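Long-range contacts in putative protease (Parabacteroides distasonis ATCC 8503, PDB 3KD4), which is of unknown function but is thought to be an exported protease, its catalytic activity and substrates not yet established: residues V393-I397 / E425-V431; R470-L474 / L490-W494. All coordinates share one frame; numbering follows the deposited sequence.

Contact 1 of 2, residues V393-I397 / E425-V431; sequences VLPAI and EEVTYTV
L394 and Y429 bring their CA atoms to 7.4 Å where residues 394-397 run roughly antiparallel (146°) to strand 425-431, too far apart for strand pairing, so side chains and one hydrogen bond make the join. Y429 is the central piece. A chi1 of -62° sets its ring trans to the carbonyl carbon, and the ring rises from the strand toward the loop. There its OH donates to P395 O at 2.6 Å, a short bond. The acceptor sits at the ring's edge in its plane, while the hydroxyl is tilted 34° out of the carbonyl plane. L394 lies over one face of the same ring, its CB 3.8 Å from the centroid in a CH-pi contact, and P395 CD passes alongside CE2. Beyond the ring, L394 CD2 presses on V431 CG2 at 3.5 Å, slightly tighter than ordinary van der Waals contact.

At the other end, I397 and V427 lie alongside with opposed directions: I397 CD1 meets V427 CG2 at 3.8 Å and I397 CG2 faces V427 CG1. The same CD1 comes within 4.0 Å of E425 OE1, but the carboxylate is held elsewhere, OE2 accepting from the I401 backbone N. L394 O is bound by R500 NH1, and P395 also rests on V378 of the adjoining strand 370-380. The principle illustrated is a loop laid across one face of a mixed beta sheet, where V427, Y429 and V431, on alternate positions, supply the largely apolar surface and a tyrosine hydroxyl ties down a loop carbonyl within the DUF3858 region.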
loop_
_atom_site.group_PDB
_atom_site.type_symbol
_atom_site.label_atom_id
_atom_site.label_comp_id
_atom_site.label_asym_id
_atom_site.label_seq_id
_atom_site.Cartn_x
_atom_site.Cartn_y
_atom_site.Cartn_z
ATOM N N VAL A 393 -12.070 31.999 14.168
ATOM C CA VAL A 393 -11.870 30.595 13.826
ATOM C C VAL A 393 -10.421 30.245 14.161
ATOM O O VAL A 393 -9.511 30.785 13.568
ATOM C CB VAL A 393 -12.207 30.309 12.356
ATOM C CG1 VAL A 393 -12.084 28.804 12.039
ATOM C CG2 VAL A 393 -13.629 30.778 12.054
ATOM N N LEU A 394 -10.209 29.391 15.161
ATOM C CA LEU A 394 -8.856 28.966 15.500
ATOM C C LEU A 394 -8.355 28.088 14.332
ATOM O O LEU A 394 -9.057 27.177 13.899
ATOM C CB LEU A 394 -8.849 28.187 16.812
ATOM C CG LEU A 394 -9.352 28.927 18.045
ATOM C CD1 LEU A 394 -9.623 27.949 19.216
ATOM C CD2 LEU A 394 -8.378 30.056 18.422
ATOM N N PRO A 395 -7.161 28.374 13.791
ATOM C CA PRO A 395 -6.783 27.617 12.583
ATOM C C PRO A 395 -6.531 26.130 12.832
ATOM O O PRO A 395 -5.976 25.762 13.853
ATOM C CB PRO A 395 -5.499 28.306 12.124
ATOM C CG PRO A 395 -4.963 28.975 13.337
ATOM C CD PRO A 395 -6.135 29.362 14.182
ATOM N N ALA A 396 -6.947 25.283 11.902
ATOM C CA ALA A 396 -6.640 23.855 11.975
ATOM C C ALA A 396 -5.165 23.648 11.716
ATOM O O ALA A 396 -4.559 24.415 10.973
ATOM C CB ALA A 396 -7.450 23.099 10.950
ATOM N N ILE A 397 -4.583 22.630 12.328
ATOM C CA ILE A 397 -3.219 22.235 11.985
ATOM C C ILE A 397 -3.295 21.237 10.829
ATOM O O ILE A 397 -4.382 20.771 10.507
ATOM C CB ILE A 397 -2.481 21.617 13.178
ATOM C CG1 ILE A 397 -3.059 20.241 13.544
ATOM C CG2 ILE A 397 -2.525 22.563 14.364
ATOM C CD1 ILE A 397 -2.186 19.459 14.486
ATOM N N GLU A 425 -3.012 13.750 19.909
ATOM C CA GLU A 425 -2.685 15.120 19.511
ATOM C C GLU A 425 -3.081 16.135 20.569
ATOM O O GLU A 425 -4.127 16.003 21.207
ATOM C CB GLU A 425 -3.356 15.498 18.196
ATOM C CG GLU A 425 -3.385 14.415 17.181
ATOM C CD GLU A 425 -3.742 14.889 15.798
ATOM O OE1 GLU A 425 -3.984 16.106 15.588
ATOM O OE2 GLU A 425 -3.774 14.012 14.905
ATOM N N GLU A 426 -2.235 17.143 20.740
ATOM C CA GLU A 426 -2.559 18.284 21.571
ATOM C C GLU A 426 -2.224 19.555 20.818
ATOM O O GLU A 426 -1.090 19.710 20.339
ATOM C CB GLU A 426 -1.789 18.242 22.868
ATOM C CG GLU A 426 -1.992 19.493 23.701
ATOM C CD GLU A 426 -1.090 19.520 24.909
ATOM O OE1 GLU A 426 0.152 19.532 24.726
ATOM O OE2 GLU A 426 -1.623 19.502 26.034
ATOM N N VAL A 427 -3.206 20.455 20.702
ATOM C CA VAL A 427 -2.984 21.733 20.046
ATOM C C VAL A 427 -3.359 22.840 21.037
ATOM O O VAL A 427 -4.489 22.861 21.546
ATOM C CB VAL A 427 -3.807 21.889 18.744
ATOM C CG1 VAL A 427 -3.461 23.236 18.050
ATOM C CG2 VAL A 427 -3.546 20.700 17.805
ATOM N N THR A 428 -2.411 23.739 21.299
ATOM C CA THR A 428 -2.603 24.840 22.233
ATOM C C THR A 428 -2.651 26.162 21.494
ATOM O O THR A 428 -1.689 26.535 20.832
ATOM C CB THR A 428 -1.487 24.879 23.248
ATOM O OG1 THR A 428 -1.526 23.670 24.002
ATOM C CG2 THR A 428 -1.640 26.088 24.209
ATOM N N TYR A 429 -3.773 26.875 21.611
ATOM C CA TYR A 429 -3.923 28.167 20.950
ATOM C C TYR A 429 -3.773 29.254 22.007
ATOM O O TYR A 429 -4.349 29.149 23.077
ATOM C CB TYR A 429 -5.292 28.308 20.287
ATOM C CG TYR A 429 -5.583 27.320 19.196
ATOM C CD1 TYR A 429 -6.163 26.086 19.480
ATOM C CD2 TYR A 429 -5.272 27.607 17.888
ATOM C CE1 TYR A 429 -6.415 25.167 18.472
ATOM C CE2 TYR A 429 -5.520 26.700 16.870
ATOM C CZ TYR A 429 -6.099 25.481 17.167
ATOM O OH TYR A 429 -6.341 24.588 16.150
ATOM N N THR A 430 -2.974 30.277 21.730
ATOM C CA THR A 430 -2.939 31.429 22.609
ATOM C C THR A 430 -3.592 32.569 21.835
ATOM O O THR A 430 -3.116 32.978 20.763
ATOM C CB THR A 430 -1.525 31.790 23.086
ATOM O OG1 THR A 430 -0.980 30.683 23.815
ATOM C CG2 THR A 430 -1.569 33.010 24.013
ATOM N N VAL A 431 -4.729 33.007 22.352
ATOM C CA VAL A 431 -5.548 33.967 21.671
ATOM C C VAL A 431 -5.456 35.305 22.407
ATOM O O VAL A 431 -5.723 35.367 23.609
ATOM C CB VAL A 431 -7.019 33.502 21.622
ATOM C CG1 VAL A 431 -7.851 34.547 20.918
ATOM C CG2 VAL A 431 -7.122 32.145 20.927
#

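Contact 2 of 2, residues R470-L474 / L490-W494; sequences RTIEL and LIHEW
R470 and W494 meet because the arginine chain bends at chi3 (74°) to fold its guanidinium back over the indole, while W494 carries CG anti to its own backbone N (chi1 -175°) and extends the ring toward the strand. The two flat groups stack nearly parallel with centres 4.3 Å apart, a cation-pi arrangement in which NH1 stands over the middle of the indole. The opposite face is taken by I472, whose CG2 lies 3.6 Å from the centroid of the six-membered ring in a CH-pi contact, so the indole is layered between charge and methyl. R470 CB touches the far rim of the ring as well.

The guanidinium is also held end-on, NH1 and NH2 both donating to W494 O, NH2 at 2.9 Å and NH1 at 3.2 Å; this oxygen lies almost exactly in the guanidinium plane. A water accepts from R470 NH2 at 2.7 Å and donates to E493 O. Gathered at the last turn of helix 481-495, this positive group would be expected to interact favourably with the helix's carbonyl end. The indole's own N-H is used elsewhere, NE1 donating to D402 OD2. Farther along, the side chains of L474 and L490 lie alongside with opposed directions, CD2 of L474 3.7 Å from CD1 of L490, while the I491 side chain runs roughly perpendicular to that of L474.

The axes of segments 470-474 and 490-494 run close to antiparallel (157°), 9.5 Å apart at closest. This is a helix packed on one face of a mixed beta sheet, with a sandwiched tryptophan as its principal wedge.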
loop_
_atom_site.group_PDB
_atom_site.type_symbol
_atom_site.label_atom_id
_atom_site.label_comp_id
_atom_site.label_asym_id
_atom_site.label_seq_id
_atom_site.Cartn_x
_atom_site.Cartn_y
_atom_site.Cartn_z
ATOM N N ARG A 470 -6.927 21.866 22.677
ATOM C CA ARG A 470 -7.683 20.759 22.090
ATOM C C ARG A 470 -6.829 19.504 22.114
ATOM O O ARG A 470 -5.673 19.560 21.713
ATOM C CB ARG A 470 -8.073 21.079 20.645
ATOM C CG ARG A 470 -8.809 22.417 20.462
ATOM C CD ARG A 470 -9.278 22.543 19.043
ATOM N NE ARG A 470 -10.415 21.651 18.845
ATOM C CZ ARG A 470 -10.660 20.948 17.749
ATOM N NH1 ARG A 470 -9.833 20.971 16.720
ATOM N NH2 ARG A 470 -11.747 20.202 17.703
ATOM N N THR A 471 -7.401 18.392 22.585
ATOM C CA THR A 471 -6.762 17.084 22.566
ATOM C C THR A 471 -7.641 16.011 21.905
ATOM O O THR A 471 -8.898 16.068 21.967
ATOM C CB THR A 471 -6.407 16.599 23.996
ATOM O OG1 THR A 471 -7.601 16.179 24.667
ATOM C CG2 THR A 471 -5.752 17.726 24.804
ATOM N N ILE A 472 -6.985 15.055 21.231
ATOM C CA ILE A 472 -7.645 13.840 20.754
ATOM C C ILE A 472 -6.739 12.647 20.967
ATOM O O ILE A 472 -5.540 12.767 20.760
ATOM C CB ILE A 472 -8.091 13.943 19.284
ATOM C CG1 ILE A 472 -8.775 12.624 18.833
ATOM C CG2 ILE A 472 -6.931 14.384 18.325
ATOM C CD1 ILE A 472 -9.497 12.733 17.496
ATOM N N GLU A 473 -7.296 11.520 21.417
ATOM C CA GLU A 473 -6.564 10.266 21.399
ATOM C C GLU A 473 -7.451 9.212 20.766
ATOM O O GLU A 473 -8.655 9.151 21.051
ATOM C CB GLU A 473 -6.126 9.834 22.791
ATOM C CG GLU A 473 -7.281 9.611 23.736
ATOM C CD GLU A 473 -6.844 9.176 25.135
ATOM O OE1 GLU A 473 -5.827 9.711 25.653
ATOM O OE2 GLU A 473 -7.544 8.310 25.714
ATOM N N LEU A 474 -6.872 8.434 19.858
ATOM C CA LEU A 474 -7.553 7.325 19.274
ATOM C C LEU A 474 -6.692 6.092 19.571
ATOM O O LEU A 474 -5.505 6.038 19.211
ATOM C CB LEU A 474 -7.792 7.556 17.775
ATOM C CG LEU A 474 -8.680 8.718 17.338
ATOM C CD1 LEU A 474 -8.743 8.811 15.782
ATOM C CD2 LEU A 474 -10.109 8.625 17.912
ATOM N N LEU A 490 -15.960 10.818 17.586
ATOM C CA LEU A 490 -14.699 11.394 18.039
ATOM C C LEU A 490 -14.044 12.192 16.943
ATOM O O LEU A 490 -13.629 13.361 17.146
ATOM C CB LEU A 490 -13.726 10.302 18.542
ATOM C CG LEU A 490 -14.161 9.461 19.748
ATOM C CD1 LEU A 490 -13.133 8.329 20.089
ATOM C CD2 LEU A 490 -14.398 10.349 20.992
ATOM N N ILE A 491 -13.938 11.565 15.763
ATOM C CA ILE A 491 -13.213 12.175 14.648
ATOM C C ILE A 491 -13.943 13.446 14.239
ATOM O O ILE A 491 -13.339 14.492 13.998
ATOM C CB ILE A 491 -13.040 11.199 13.429
ATOM C CG1 ILE A 491 -12.107 10.056 13.826
ATOM C CG2 ILE A 491 -12.508 11.962 12.215
ATOM C CD1 ILE A 491 -12.275 8.754 12.960
ATOM N N HIS A 492 -15.252 13.347 14.187
ATOM C CA HIS A 492 -16.067 14.504 13.861
ATOM C C HIS A 492 -15.937 15.640 14.916
ATOM O O HIS A 492 -15.899 16.813 14.572
ATOM C CB HIS A 492 -17.513 14.039 13.697
ATOM C CG HIS A 492 -18.491 15.149 13.514
ATOM N ND1 HIS A 492 -18.557 15.892 12.352
ATOM C CD2 HIS A 492 -19.472 15.617 14.321
ATOM C CE1 HIS A 492 -19.509 16.800 12.472
ATOM N NE2 HIS A 492 -20.089 16.647 13.652
ATOM N N GLU A 493 -15.858 15.285 16.194
ATOM C CA GLU A 493 -15.685 16.313 17.235
ATOM C C GLU A 493 -14.395 17.074 16.984
ATOM O O GLU A 493 -14.347 18.304 17.138
ATOM C CB GLU A 493 -15.701 15.716 18.642
ATOM C CG GLU A 493 -15.696 16.798 19.754
ATOM C CD GLU A 493 -16.968 16.810 20.590
ATOM O OE1 GLU A 493 -18.033 16.443 20.083
ATOM O OE2 GLU A 493 -16.873 17.180 21.773
ATOM N N TRP A 494 -13.367 16.357 16.536
ATOM C CA TRP A 494 -12.092 16.981 16.218
ATOM C C TRP A 494 -12.150 17.891 14.989
ATOM O O TRP A 494 -11.635 19.009 15.035
ATOM C CB TRP A 494 -10.983 15.932 16.029
ATOM C CG TRP A 494 -9.668 16.563 15.830
ATOM C CD1 TRP A 494 -9.024 16.740 14.662
ATOM C CD2 TRP A 494 -8.840 17.140 16.841
ATOM N NE1 TRP A 494 -7.835 17.417 14.861
ATOM C CE2 TRP A 494 -7.689 17.650 16.203
ATOM C CE3 TRP A 494 -8.950 17.266 18.222
ATOM C CZ2 TRP A 494 -6.652 18.276 16.907
ATOM C CZ3 TRP A 494 -7.912 17.882 18.937
ATOM C CH2 TRP A 494 -6.776 18.370 18.277
HETATM O O HOH W 1 -13.559 19.919 19.631
#

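How the contacts relate
Contacts 1 and 2 are two parts of one packing arrangement, with centres 13 Å apart. Strands 423-433 and 465-474 are neighbours in the mixed sheet, and probable hydrogen bonds join V427 N to R470 O and E425 N to I472 O, each at 2.8 Å. Loop 393-397 and helix 481-495 therefore cover adjoining regions of the same sheet face. E425 OE1 lies 3.7 Å from W494 CZ2, so the E425 carboxylate of contact 1 packs against the W494 indole of contact 2. R500 provides another connection: it touches both Y429 and R470. Along the chain the contacts follow in series within the DUF3858 range, and no catalytic site is established near either.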